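Local structure of putative uncharacterized protein (3ME7) at residues 32-37 and 45-50; 38-43 and 124-129; 72-77 and 115-120. The protein probably takes part in copper handling or electron transfer, being the thioredoxin-like domain of a membrane-associated SCO1/2-family protein with a redox-active disulfide. All blocks are in the same frame, centred on the assembly; numbering follows the deposited sequence. Where two conformers were deposited one is given.

Interaction 1: 32-37 and 45-50; sequences ILSPIY and PLITKS
Ser34 lays its hydroxyl against a methyl of Ile47, with Ser34 OG 3.7 Å from Ile47 CG2. The hydroxyl reaches this place because OG stands anti to the backbone N of Ser34 (chi1 174°), extended from the strand toward the helix. Its polar partner between strand and helix is a water, 2.8 Å from Ser34 OG and 3.0 Å from Thr48 OG1, which joins two hydroxyls too far apart to bond directly. Thr48 OG1 is also hydrogen-bonded to the carbonyl of Cys44 one helical turn back, a link that helps to hold its rotation and keep it pointing at the water. This is the first beta-alpha unit of the thioredoxin fold in its SCO form: strand 31-36, flanked in the sheet by strands 66-71 and 129-133, runs through the cysteine loop into helix 43-52, which packs on the sheet's face. Further along the strand, Ile36 brings CG2 to 4.0 Å from Thr48 OG1, the two side chains crossing at about a right angle. Ile36 also touches Cys44 of the disulfide, while Pro35, between Ser34 and Ile36 in the strand, turns to the other face of the sheet and meets Phe115 and Val129.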
ATOM      1  N   ILE A  32       3.643  -3.354   2.798  1.00  8.95           N
ATOM      2  CA  ILE A  32       2.568  -2.491   3.308  1.00  8.77           C
ATOM      3  C   ILE A  32       2.042  -1.650   2.136  1.00  9.43           C
ATOM      4  O   ILE A  32       2.783  -0.855   1.562  1.00 11.10           O
ATOM      5  CB  ILE A  32       3.070  -1.594   4.451  1.00 10.41           C
ATOM      6  CG1 ILE A  32       3.532  -2.456   5.642  1.00 11.59           C
ATOM      7  CG2 ILE A  32       1.998  -0.611   4.889  1.00 11.99           C
ATOM      8  CD1 ILE A  32       4.202  -1.643   6.781  1.00 11.49           C
ATOM      9  N   LEU A  33       0.764  -1.838   1.817  1.00  9.25           N
ATOM     10  CA  LEU A  33       0.128  -1.210   0.647  0.50  8.79           C
ATOM     11  C   LEU A  33      -0.811  -0.116   1.092  1.00  8.98           C
ATOM     12  O   LEU A  33      -1.663  -0.346   1.943  1.00  9.08           O
ATOM     13  CB  LEU A  33      -0.719  -2.226  -0.144  0.50  9.49           C
ATOM     14  CG  LEU A  33      -0.100  -3.382  -0.914  0.50  7.17           C
ATOM     15  CD1 LEU A  33      -1.209  -4.198  -1.584  0.50  9.02           C
ATOM     16  CD2 LEU A  33       0.865  -2.855  -1.960  0.50  9.56           C
ATOM     17  N   SER A  34      -0.691   1.063   0.483  1.00  8.35           N
ATOM     18  CA  SER A  34      -1.530   2.221   0.852  1.00  8.23           C
ATOM     19  C   SER A  34      -2.204   2.841  -0.393  1.00  8.40           C
ATOM     20  O   SER A  34      -1.558   3.616  -1.109  1.00  8.66           O
ATOM     21  CB  SER A  34      -0.695   3.275   1.593  1.00  8.28           C
ATOM     22  OG  SER A  34      -1.401   4.476   1.857  1.00  8.52           O
ATOM     23  N   PRO A  35      -3.476   2.494  -0.670  1.00  8.59           N
ATOM     24  CA  PRO A  35      -4.172   3.136  -1.795  1.00  8.98           C
ATOM     25  C   PRO A  35      -4.547   4.572  -1.481  1.00  9.55           C
ATOM     26  O   PRO A  35      -5.146   4.847  -0.436  1.00 10.62           O
ATOM     27  CB  PRO A  35      -5.454   2.318  -1.981  1.00  8.01           C
ATOM     28  CG  PRO A  35      -5.596   1.447  -0.760  1.00 10.97           C
ATOM     29  CD  PRO A  35      -4.250   1.412  -0.029  1.00  8.69           C
ATOM     30  N   ILE A  36      -4.184   5.477  -2.387  1.00  9.20           N
ATOM     31  CA  ILE A  36      -4.518   6.895  -2.289  1.00  9.34           C
ATOM     32  C   ILE A  36      -4.843   7.393  -3.706  1.00  9.11           C
ATOM     33  O   ILE A  36      -4.817   6.611  -4.654  1.00  8.07           O
ATOM     34  CB  ILE A  36      -3.358   7.734  -1.645  1.00  9.97           C
ATOM     35  CG1 ILE A  36      -2.011   7.511  -2.368  1.00 10.12           C
ATOM     36  CG2 ILE A  36      -3.218   7.394  -0.139  1.00 11.52           C
ATOM     37  CD1 ILE A  36      -1.814   8.257  -3.632  1.00 11.81           C
ATOM     38  N   TYR A  37      -5.149   8.682  -3.858  1.00  9.54           N
ATOM     39  CA  TYR A  37      -4.998   9.309  -5.179  1.00 10.76           C
ATOM     40  C   TYR A  37      -4.309  10.657  -5.022  1.00 11.66           C
ATOM     41  O   TYR A  37      -4.350  11.238  -3.944  1.00 11.41           O
ATOM     42  CB  TYR A  37      -6.307   9.409  -5.977  1.00 11.94           C
ATOM     43  CG  TYR A  37      -7.438  10.185  -5.344  1.00 13.89           C
ATOM     44  CD1 TYR A  37      -8.160   9.666  -4.270  1.00 13.78           C
ATOM     45  CD2 TYR A  37      -7.833  11.412  -5.870  1.00 13.18           C
ATOM     46  CE1 TYR A  37      -9.216  10.351  -3.730  1.00 15.25           C
ATOM     47  CE2 TYR A  37      -8.894  12.114  -5.320  1.00 15.19           C
ATOM     48  CZ  TYR A  37      -9.574  11.579  -4.252  1.00 14.00           C
ATOM     49  OH  TYR A  37     -10.624  12.271  -3.696  1.00 17.37           O
ATOM     50  N   PRO A  45      -4.085  12.779   2.624  1.00 13.51           N
ATOM     51  CA  PRO A  45      -3.019  13.385   3.434  1.00 13.49           C
ATOM     52  C   PRO A  45      -3.023  12.833   4.851  1.00 13.86           C
ATOM     53  O   PRO A  45      -1.965  12.659   5.437  1.00 14.32           O
ATOM     54  CB  PRO A  45      -3.358  14.893   3.424  1.00 13.08           C
ATOM     55  CG  PRO A  45      -4.207  15.085   2.211  1.00 15.11           C
ATOM     56  CD  PRO A  45      -4.989  13.801   2.070  1.00 13.07           C
ATOM     57  N   LEU A  46      -4.201  12.554   5.404  1.00 12.86           N
ATOM     58  CA  LEU A  46      -4.266  12.020   6.766  1.00 13.07           C
ATOM     59  C   LEU A  46      -3.621  10.628   6.838  1.00 12.19           C
ATOM     60  O   LEU A  46      -2.804  10.364   7.716  1.00 12.48           O
ATOM     61  CB  LEU A  46      -5.708  12.005   7.288  1.00 13.43           C
ATOM     62  CG  LEU A  46      -6.438  13.357   7.259  1.00 13.13           C
ATOM     63  CD1 LEU A  46      -7.807  13.226   7.920  1.00 14.30           C
ATOM     64  CD2 LEU A  46      -5.596  14.420   7.959  1.00 14.36           C
ATOM     65  N   ILE A  47      -3.968   9.767   5.893  1.00 11.88           N
ATOM     66  CA  ILE A  47      -3.418   8.412   5.831  1.00 12.19           C
ATOM     67  C   ILE A  47      -1.897   8.449   5.696  1.00 11.98           C
ATOM     68  O   ILE A  47      -1.184   7.787   6.449  1.00 12.50           O
ATOM     69  CB  ILE A  47      -4.018   7.612   4.648  1.00 13.18           C
ATOM     70  CG1 ILE A  47      -5.515   7.353   4.897  1.00 14.28           C
ATOM     71  CG2 ILE A  47      -3.238   6.305   4.439  1.00 14.29           C
ATOM     72  CD1 ILE A  47      -6.300   6.904   3.660  1.00 13.05           C
ATOM     73  N   THR A  48      -1.411   9.257   4.752  1.00 10.96           N
ATOM     74  CA  THR A  48       0.024   9.279   4.461  1.00 10.03           C
ATOM     75  C   THR A  48       0.794   9.894   5.629  1.00 10.39           C
ATOM     76  O   THR A  48       1.830   9.370   6.029  1.00  9.66           O
ATOM     77  CB  THR A  48       0.306   9.983   3.127  1.00  9.93           C
ATOM     78  OG1 THR A  48      -0.466   9.334   2.100  1.00 10.02           O
ATOM     79  CG2 THR A  48       1.767   9.874   2.771  1.00 10.12           C
ATOM     80  N   LYS A  49       0.275  10.991   6.188  1.00 11.25           N
ATOM     81  CA  LYS A  49       0.903  11.611   7.360  1.00 12.21           C
ATOM     82  C   LYS A  49       0.899  10.648   8.545  1.00 12.00           C
ATOM     83  O   LYS A  49       1.872  10.586   9.296  1.00 12.74           O
ATOM     84  CB  LYS A  49       0.174  12.904   7.741  1.00 13.04           C
ATOM     85  CG  LYS A  49       0.398  14.032   6.758  1.00 15.13           C
ATOM     86  CD  LYS A  49      -0.508  15.208   7.074  1.00 14.79           C
ATOM     87  CE  LYS A  49      -0.256  16.336   6.089  1.00 16.70           C
ATOM     88  NZ  LYS A  49      -0.924  17.565   6.546  1.00 16.99           N
ATOM     89  N   SER A  50      -0.194   9.903   8.714  1.00 12.49           N
ATOM     90  CA  SER A  50      -0.253   8.903   9.782  1.00 13.42           C
ATOM     91  C   SER A  50       0.782   7.785   9.592  1.00 13.20           C
ATOM     92  O   SER A  50       1.459   7.392  10.549  1.00 13.01           O
ATOM     93  CB  SER A  50      -1.665   8.343   9.927  1.00 13.76           C
ATOM     94  OG  SER A  50      -1.760   7.588  11.127  1.00 26.71           O
TER
HETATM   95  O   HOH W   1       0.419   6.561   1.541  1.00 10.67           O

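Interaction 2: 38-43 and 124-129; sequences THCRAA and FIHPNV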
ATOM      1  N   THR A  38      -3.643  11.122  -6.075  1.00 12.83           N
ATOM      2  CA  THR A  38      -2.644  12.191  -5.893  1.00 14.05           C
ATOM      3  C   THR A  38      -3.262  13.563  -5.681  1.00 15.44           C
ATOM      4  O   THR A  38      -2.637  14.433  -5.077  1.00 17.35           O
ATOM      5  CB  THR A  38      -1.534  12.223  -6.988  1.00 15.21           C
ATOM      6  OG1 THR A  38      -2.070  12.661  -8.241  1.00 17.39           O
ATOM      7  CG2 THR A  38      -0.858  10.858  -7.137  1.00 17.29           C
ATOM      8  N   HIS A  39      -4.489  13.743  -6.163  1.00 14.55           N
ATOM      9  CA  HIS A  39      -5.192  15.006  -5.977  1.00 16.25           C
ATOM     10  C   HIS A  39      -6.119  14.964  -4.768  1.00 17.02           C
ATOM     11  O   HIS A  39      -6.933  15.852  -4.575  1.00 18.53           O
ATOM     12  CB  HIS A  39      -5.956  15.386  -7.241  1.00 17.98           C
ATOM     13  CG  HIS A  39      -5.071  15.695  -8.403  1.00 20.43           C
ATOM     14  ND1 HIS A  39      -4.414  16.900  -8.536  1.00 20.03           N
ATOM     15  CD2 HIS A  39      -4.746  14.964  -9.496  1.00 19.64           C
ATOM     16  CE1 HIS A  39      -3.710  16.893  -9.655  1.00 20.35           C
ATOM     17  NE2 HIS A  39      -3.896  15.731 -10.258  1.00 20.62           N
ATOM     18  N   CYS A  40      -5.963  13.934  -3.935  1.00 16.83           N
ATOM     19  CA  CYS A  40      -6.808  13.711  -2.763  1.00 17.83           C
ATOM     20  C   CYS A  40      -6.385  14.655  -1.632  1.00 19.51           C
ATOM     21  O   CYS A  40      -5.304  14.511  -1.055  1.00 20.37           O
ATOM     22  CB  CYS A  40      -6.646  12.248  -2.361  1.00 17.46           C
ATOM     23  SG  CYS A  40      -7.534  11.525  -0.948  1.00 21.99           S
ATOM     24  N   ARG A  41      -7.229  15.631  -1.324  1.00 19.95           N
ATOM     25  CA  ARG A  41      -6.888  16.586  -0.266  1.00 20.83           C
ATOM     26  C   ARG A  41      -7.566  16.318   1.074  1.00 19.49           C
ATOM     27  O   ARG A  41      -7.317  17.033   2.049  1.00 19.37           O
ATOM     28  CB  ARG A  41      -7.121  18.024  -0.727  1.00 22.62           C
ATOM     29  CG  ARG A  41      -5.953  18.558  -1.550  1.00 35.53           C
ATOM     30  CD  ARG A  41      -6.151  19.988  -1.968  1.00 25.45           C
ATOM     31  NE  ARG A  41      -7.367  20.167  -2.765  1.00 35.77           N
ATOM     32  CZ  ARG A  41      -8.393  20.945  -2.421  1.00 27.23           C
ATOM     33  NH1 ARG A  41      -8.368  21.644  -1.290  1.00 35.95           N
ATOM     34  NH2 ARG A  41      -9.449  21.034  -3.218  1.00 35.79           N
ATOM     35  N   ALA A  42      -8.403  15.286   1.126  1.00 18.55           N
ATOM     36  CA  ALA A  42      -9.163  14.983   2.342  1.00 18.57           C
ATOM     37  C   ALA A  42      -8.535  13.864   3.177  1.00 18.19           C
ATOM     38  O   ALA A  42      -7.743  14.127   4.081  1.00 18.75           O
ATOM     39  CB  ALA A  42     -10.637  14.672   1.998  1.00 18.75           C
ATOM     40  N   ALA A  43      -8.871  12.617   2.872  1.00 17.18           N
ATOM     41  CA  ALA A  43      -8.424  11.501   3.694  1.00 16.37           C
ATOM     42  C   ALA A  43      -6.976  11.122   3.428  1.00 15.56           C
ATOM     43  O   ALA A  43      -6.261  10.727   4.363  1.00 15.03           O
ATOM     44  CB  ALA A  43      -9.332  10.281   3.505  1.00 16.70           C
ATOM     45  N   PHE A 124     -13.292  11.459  -5.080  1.00 16.97           N
ATOM     46  CA  PHE A 124     -13.761  10.102  -4.930  1.00 15.03           C
ATOM     47  C   PHE A 124     -14.199   9.847  -3.495  1.00 14.30           C
ATOM     48  O   PHE A 124     -13.649  10.432  -2.562  1.00 14.84           O
ATOM     49  CB  PHE A 124     -12.645   9.128  -5.287  1.00 14.81           C
ATOM     50  CG  PHE A 124     -12.268   9.133  -6.743  1.00 15.10           C
ATOM     51  CD1 PHE A 124     -13.220   8.874  -7.733  1.00 14.76           C
ATOM     52  CD2 PHE A 124     -10.949   9.367  -7.123  1.00 15.70           C
ATOM     53  CE1 PHE A 124     -12.863   8.861  -9.092  1.00 15.44           C
ATOM     54  CE2 PHE A 124     -10.581   9.356  -8.467  1.00 15.65           C
ATOM     55  CZ  PHE A 124     -11.541   9.107  -9.450  1.00 15.62           C
ATOM     56  N   ILE A 125     -15.202   8.986  -3.337  1.00 11.73           N
ATOM     57  CA  ILE A 125     -15.564   8.400  -2.044  1.00 11.30           C
ATOM     58  C   ILE A 125     -14.913   7.019  -2.042  1.00 10.76           C
ATOM     59  O   ILE A 125     -15.034   6.283  -3.018  1.00 10.73           O
ATOM     60  CB  ILE A 125     -17.097   8.287  -1.910  1.00 11.72           C
ATOM     61  CG1 ILE A 125     -17.707   9.667  -1.661  1.00 13.89           C
ATOM     62  CG2 ILE A 125     -17.504   7.337  -0.767  1.00 13.01           C
ATOM     63  CD1 ILE A 125     -19.208   9.698  -1.820  1.00 13.23           C
ATOM     64  N   HIS A 126     -14.201   6.685  -0.966  1.00  9.84           N
ATOM     65  CA  HIS A 126     -13.399   5.468  -0.920  1.00 11.33           C
ATOM     66  C   HIS A 126     -13.116   5.096   0.538  1.00 11.18           C
ATOM     67  O   HIS A 126     -13.215   5.949   1.425  1.00 10.86           O
ATOM     68  CB  HIS A 126     -12.064   5.684  -1.679  1.00 12.41           C
ATOM     69  CG  HIS A 126     -11.202   6.745  -1.071  1.00 14.77           C
ATOM     70  ND1 HIS A 126     -10.252   6.461  -0.114  1.00 13.57           N
ATOM     71  CD2 HIS A 126     -11.168   8.086  -1.247  1.00 13.44           C
ATOM     72  CE1 HIS A 126      -9.664   7.580   0.266  1.00 14.40           C
ATOM     73  NE2 HIS A 126     -10.207   8.583  -0.400  1.00 15.41           N
ATOM     74  N   PRO A 127     -12.804   3.812   0.793  1.00 11.99           N
ATOM     75  CA  PRO A 127     -12.328   3.439   2.130  1.00 12.06           C
ATOM     76  C   PRO A 127     -10.933   3.943   2.457  1.00 10.58           C
ATOM     77  O   PRO A 127     -10.104   4.197   1.559  1.00 10.09           O
ATOM     78  CB  PRO A 127     -12.337   1.902   2.113  1.00 13.88           C
ATOM     79  CG  PRO A 127     -12.330   1.517   0.688  1.00 20.56           C
ATOM     80  CD  PRO A 127     -12.873   2.659  -0.126  1.00 13.64           C
ATOM     81  N   ASN A 128     -10.690   4.067   3.749  1.00  8.96           N
ATOM     82  CA  ASN A 128      -9.359   4.365   4.282  1.00  8.83           C
ATOM     83  C   ASN A 128      -8.745   3.073   4.759  1.00  8.58           C
ATOM     84  O   ASN A 128      -9.150   2.544   5.783  1.00  9.07           O
ATOM     85  CB  ASN A 128      -9.458   5.371   5.438  1.00  9.86           C
ATOM     86  CG  ASN A 128     -10.149   6.664   5.021  1.00 10.86           C
ATOM     87  OD1 ASN A 128      -9.868   7.224   3.961  1.00 11.66           O
ATOM     88  ND2 ASN A 128     -11.064   7.133   5.835  1.00  9.17           N
ATOM     89  N   VAL A 129      -7.765   2.562   4.019  1.00  8.40           N
ATOM     90  CA  VAL A 129      -7.243   1.249   4.334  1.00  9.33           C
ATOM     91  C   VAL A 129      -5.752   1.143   4.037  1.00  9.18           C
ATOM     92  O   VAL A 129      -5.256   1.745   3.084  1.00  9.61           O
ATOM     93  CB  VAL A 129      -8.022   0.124   3.587  1.00 10.68           C
ATOM     94  CG1 VAL A 129      -7.809   0.221   2.076  1.00 12.06           C
ATOM     95  CG2 VAL A 129      -7.606  -1.257   4.126  1.00 11.47           C
TER
HETATM   96  O   HOH W   2     -10.396  11.410   0.428  1.00 27.85           O
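The sulfur of Cys40 approaches the imidazole of His126 obliquely, SG lying 4.0 Å from NE2 and 5.0 Å from the ring centroid. Both residues belong to the predicted copper site. In this structure Cys40 is tied to Cys44 in the redox-active disulfide; NE2 directed at the cysteine loop is consistent with the Cys-Cys-His copper site of SCO proteins.

Among the polar contacts, a water bridges the two segments, accepting from Ala43 N at 3.1 Å and hydrogen-bonded to His126 NE2 at 3.0 Å. On the other side of the ring, His126 ND1 donates to Pro127 O at 2.8 Å with an N-H...O angle of 153°, from above the carbonyl plane. This internal bond probably limits rotation of the imidazole and helps to keep NE2 turned toward the cysteine loop.

Van der Waals contact is close at Ala43, whose CB sits 3.1 Å from the amide oxygen OD1 of Asn128 and also lies against His126 CE1.

Segment 38-43 is the loop from strand 31-36 into helix 43-52; segment 124-129 leaves the small hairpin 118-120/123-125 and enters strand 129-133, with Asn128 hydrogen-bonded through its backbone to Gly145 beyond strand 139-144.

Interaction 3: 72-77 and 115-120; sequences FDPKDT and FRFMTA
With CG of Phe72 placed between its own backbone N and carbonyl carbon (chi1 62°), the ring swings over to Phe115 and Phe117; Phe117 takes the same first torsion, whereas Phe115 reaches in with CG anti to its N. The three make an aromatic cluster. Phe115 puts its CE1/CZ end over one face of Phe72, CE1 standing 3.7 Å above the plane near the ring centre, and the planes meet obliquely at 53°. Phe117 offers a face to Phe72 CD1, which lies 3.5 Å from Phe117 CD1 and toward the rim of that ring; these planes are inclined at 41°. Phe117 CZ also comes to 3.4 Å from Phe72 O, and Pro74 CD touches Phe117 CZ more loosely. Replacing Phe72 by alanine would take away the surface that Phe115 and Phe117 share, and is likely to leave a gap between them and set both rings free to turn. Beyond the cluster, the loop after strand 66-71 folds into a type I turn from Asp73 to Asp76, reinforced by an Asx turn in which Lys75 N donates to Asp73 OD1 at 3.0 Å. Across this contact the segments are joined by apolar surface, without a polar link, and Phe72, which also meets the His126 ring, carries that packing up to the predicted copper site.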
ATOM      1  N   PHE A  72      -4.958   4.967  -7.015  1.00  8.43           N
ATOM      2  CA  PHE A  72      -6.092   4.294  -7.659  1.00  9.70           C
ATOM      3  C   PHE A  72      -6.841   5.138  -8.666  1.00 10.62           C
ATOM      4  O   PHE A  72      -7.847   4.676  -9.242  1.00 10.89           O
ATOM      5  CB  PHE A  72      -7.043   3.664  -6.645  1.00  9.63           C
ATOM      6  CG  PHE A  72      -7.701   4.640  -5.716  1.00 11.07           C
ATOM      7  CD1 PHE A  72      -8.836   5.361  -6.110  1.00 10.35           C
ATOM      8  CD2 PHE A  72      -7.219   4.790  -4.420  1.00 10.57           C
ATOM      9  CE1 PHE A  72      -9.481   6.260  -5.198  1.00 12.04           C
ATOM     10  CE2 PHE A  72      -7.833   5.661  -3.519  1.00 11.86           C
ATOM     11  CZ  PHE A  72      -8.940   6.397  -3.896  1.00 10.73           C
ATOM     12  N   ASP A  73      -6.347   6.351  -8.901  1.00 10.98           N
ATOM     13  CA  ASP A  73      -6.924   7.196  -9.931  1.00 12.38           C
ATOM     14  C   ASP A  73      -6.247   6.881 -11.255  1.00 13.00           C
ATOM     15  O   ASP A  73      -5.082   7.209 -11.430  1.00 13.26           O
ATOM     16  CB  ASP A  73      -6.748   8.665  -9.569  1.00 13.57           C
ATOM     17  CG  ASP A  73      -7.471   9.599 -10.529  1.00 18.64           C
ATOM     18  OD1 ASP A  73      -7.874   9.150 -11.622  1.00 14.89           O
ATOM     19  OD2 ASP A  73      -7.627  10.788 -10.183  1.00 15.75           O
ATOM     20  N   PRO A  74      -6.981   6.254 -12.205  1.00 14.58           N
ATOM     21  CA  PRO A  74      -6.318   5.857 -13.453  1.00 15.11           C
ATOM     22  C   PRO A  74      -5.885   7.007 -14.345  1.00 15.28           C
ATOM     23  O   PRO A  74      -5.187   6.765 -15.331  1.00 14.99           O
ATOM     24  CB  PRO A  74      -7.359   4.981 -14.161  1.00 15.94           C
ATOM     25  CG  PRO A  74      -8.624   5.358 -13.590  1.00 15.46           C
ATOM     26  CD  PRO A  74      -8.402   5.869 -12.192  1.00 15.74           C
ATOM     27  N   LYS A  75      -6.255   8.235 -13.993  1.00 15.57           N
ATOM     28  CA  LYS A  75      -5.813   9.418 -14.720  1.00 16.01           C
ATOM     29  C   LYS A  75      -4.448   9.916 -14.224  1.00 14.30           C
ATOM     30  O   LYS A  75      -3.805  10.742 -14.876  1.00 15.06           O
ATOM     31  CB  LYS A  75      -6.871  10.535 -14.638  1.00 18.35           C
ATOM     32  CG  LYS A  75      -8.209  10.157 -15.291  1.00 32.44           C
ATOM     33  CD  LYS A  75      -9.107  11.366 -15.564  1.00 21.50           C
ATOM     34  CE  LYS A  75      -8.505  12.325 -16.598  1.00 32.60           C
ATOM     35  NZ  LYS A  75      -8.490  11.741 -17.975  1.00 23.20           N
ATOM     36  N   ASP A  76      -3.988   9.380 -13.089  1.00 12.89           N
ATOM     37  CA  ASP A  76      -2.715   9.811 -12.523  1.00 12.06           C
ATOM     38  C   ASP A  76      -1.552   9.320 -13.396  1.00 11.50           C
ATOM     39  O   ASP A  76      -1.527   8.158 -13.831  1.00 12.22           O
ATOM     40  CB  ASP A  76      -2.553   9.317 -11.072  1.00 11.72           C
ATOM     41  CG  ASP A  76      -3.179  10.251 -10.042  1.00 16.46           C
ATOM     42  OD1 ASP A  76      -3.629  11.363 -10.392  1.00 12.92           O
ATOM     43  OD2 ASP A  76      -3.213   9.874  -8.852  1.00 11.85           O
ATOM     44  N   THR A  77      -0.623  10.226 -13.678  1.00 10.83           N
ATOM     45  CA  THR A  77       0.564   9.949 -14.479  1.00 11.07           C
ATOM     46  C   THR A  77       1.809   9.895 -13.586  1.00 11.32           C
ATOM     47  O   THR A  77       1.746  10.161 -12.367  1.00 11.62           O
ATOM     48  CB  THR A  77       0.793  11.069 -15.492  1.00 10.92           C
ATOM     49  OG1 THR A  77       1.034  12.284 -14.781  1.00 12.72           O
ATOM     50  CG2 THR A  77      -0.428  11.233 -16.416  1.00 13.09           C
ATOM     51  N   PHE A 115     -11.327  -3.378  -2.650  1.00 10.34           N
ATOM     52  CA  PHE A 115     -11.357  -1.928  -2.582  1.00  9.88           C
ATOM     53  C   PHE A 115     -12.222  -1.404  -3.728  1.00 10.27           C
ATOM     54  O   PHE A 115     -12.003  -1.778  -4.881  1.00 10.39           O
ATOM     55  CB  PHE A 115      -9.918  -1.419  -2.705  1.00  9.59           C
ATOM     56  CG  PHE A 115      -9.764   0.065  -2.509  1.00  9.78           C
ATOM     57  CD1 PHE A 115     -10.032   0.956  -3.544  1.00  8.89           C
ATOM     58  CD2 PHE A 115      -9.332   0.576  -1.287  1.00  9.83           C
ATOM     59  CE1 PHE A 115      -9.862   2.345  -3.361  1.00  9.45           C
ATOM     60  CE2 PHE A 115      -9.183   1.953  -1.087  1.00  9.21           C
ATOM     61  CZ  PHE A 115      -9.418   2.829  -2.121  1.00  9.82           C
ATOM     62  N   ARG A 116     -13.205  -0.557  -3.424  1.00  9.63           N
ATOM     63  CA  ARG A 116     -13.980   0.085  -4.482  1.00 11.47           C
ATOM     64  C   ARG A 116     -14.173   1.563  -4.181  1.00 11.40           C
ATOM     65  O   ARG A 116     -14.335   1.977  -3.013  1.00 11.59           O
ATOM     66  CB  ARG A 116     -15.301  -0.630  -4.788  1.00 14.22           C
ATOM     67  CG  ARG A 116     -16.409  -0.475  -3.764  1.00 18.53           C
ATOM     68  CD  ARG A 116     -17.643  -1.320  -4.132  1.00 16.25           C
ATOM     69  NE  ARG A 116     -17.376  -2.752  -3.969  1.00 18.87           N
ATOM     70  CZ  ARG A 116     -17.327  -3.394  -2.801  1.00 17.17           C
ATOM     71  NH1 ARG A 116     -17.054  -4.700  -2.772  1.00 19.33           N
ATOM     72  NH2 ARG A 116     -17.524  -2.745  -1.662  1.00 19.60           N
ATOM     73  N   PHE A 117     -14.135   2.351  -5.244  1.00 10.42           N
ATOM     74  CA  PHE A 117     -14.329   3.785  -5.114  1.00  9.71           C
ATOM     75  C   PHE A 117     -15.441   4.236  -6.033  1.00  9.79           C
ATOM     76  O   PHE A 117     -15.855   3.490  -6.927  1.00 10.27           O
ATOM     77  CB  PHE A 117     -13.014   4.548  -5.338  1.00  9.21           C
ATOM     78  CG  PHE A 117     -12.416   4.413  -6.722  1.00  9.49           C
ATOM     79  CD1 PHE A 117     -11.574   3.353  -7.037  1.00  9.52           C
ATOM     80  CD2 PHE A 117     -12.658   5.374  -7.696  1.00  9.27           C
ATOM     81  CE1 PHE A 117     -10.990   3.252  -8.308  1.00  9.34           C
ATOM     82  CE2 PHE A 117     -12.078   5.279  -8.965  1.00  9.78           C
ATOM     83  CZ  PHE A 117     -11.251   4.211  -9.272  1.00  9.83           C
ATOM     84  N   MET A 118     -15.934   5.451  -5.803  1.00  9.02           N
ATOM     85  CA  MET A 118     -17.050   6.009  -6.564  0.50  9.49           C
ATOM     86  C   MET A 118     -16.893   7.525  -6.657  1.00  9.86           C
ATOM     87  O   MET A 118     -16.226   8.119  -5.813  1.00  9.82           O
ATOM     88  CB  MET A 118     -18.377   5.646  -5.877  0.50  9.94           C
ATOM     89  CG  MET A 118     -18.366   5.731  -4.355  0.50  5.87           C
ATOM     90  SD  MET A 118     -19.344   4.433  -3.576  0.50  9.45           S
ATOM     91  CE  MET A 118     -20.736   4.357  -4.692  0.50  2.86           C
ATOM     92  N   THR A 119     -17.511   8.149  -7.654  1.00 11.87           N
ATOM     93  CA  THR A 119     -17.426   9.622  -7.784  1.00 14.01           C
ATOM     94  C   THR A 119     -18.249  10.373  -6.754  1.00 16.32           C
ATOM     95  O   THR A 119     -19.314   9.921  -6.348  1.00 16.51           O
ATOM     96  CB  THR A 119     -17.887  10.119  -9.166  1.00 14.12           C
ATOM     97  OG1 THR A 119     -19.198   9.616  -9.443  1.00 17.29           O
ATOM     98  CG2 THR A 119     -16.947   9.675 -10.215  1.00 17.94           C
ATOM     99  N   ALA A 120     -17.730  11.532  -6.342  1.00 18.95           N
ATOM    100  CA  ALA A 120     -18.450  12.481  -5.505  1.00 21.00           C
ATOM    101  C   ALA A 120     -18.014  13.862  -5.965  1.00 22.53           C
ATOM    102  O   ALA A 120     -17.007  14.383  -5.493  1.00 22.52           O
ATOM    103  CB  ALA A 120     -18.106  12.273  -4.044  1.00 20.93           C
TER

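In the fold
The three contacts gather round the predicted copper site. Interaction 2 contributes Cys40 and His126; interaction 1 lies about 9 Å away between centres, with the side chain of Ile47 about 5 Å from that of His126. Interaction 3, also about 9 Å from interaction 2, brings the side chain of Phe72 to about 5 Å from that of Cys44. Interactions 1 and 3, some 14 Å apart, are joined by a probable hydrogen bond from Phe72 N to Ile36 O (2.9 Å) and by Tyr37, whose ring meets Phe72. Tyr37 OH also bonds probably to Phe124 N (3.1 Å), linking interaction 1 to interaction 2. Segments 124-129 and 115-120 share a hairpin through Ile125 N and Met118 O (2.8 Å), and Thr38 OG1 probably bonds Asp76 OD1 (3.0 Å).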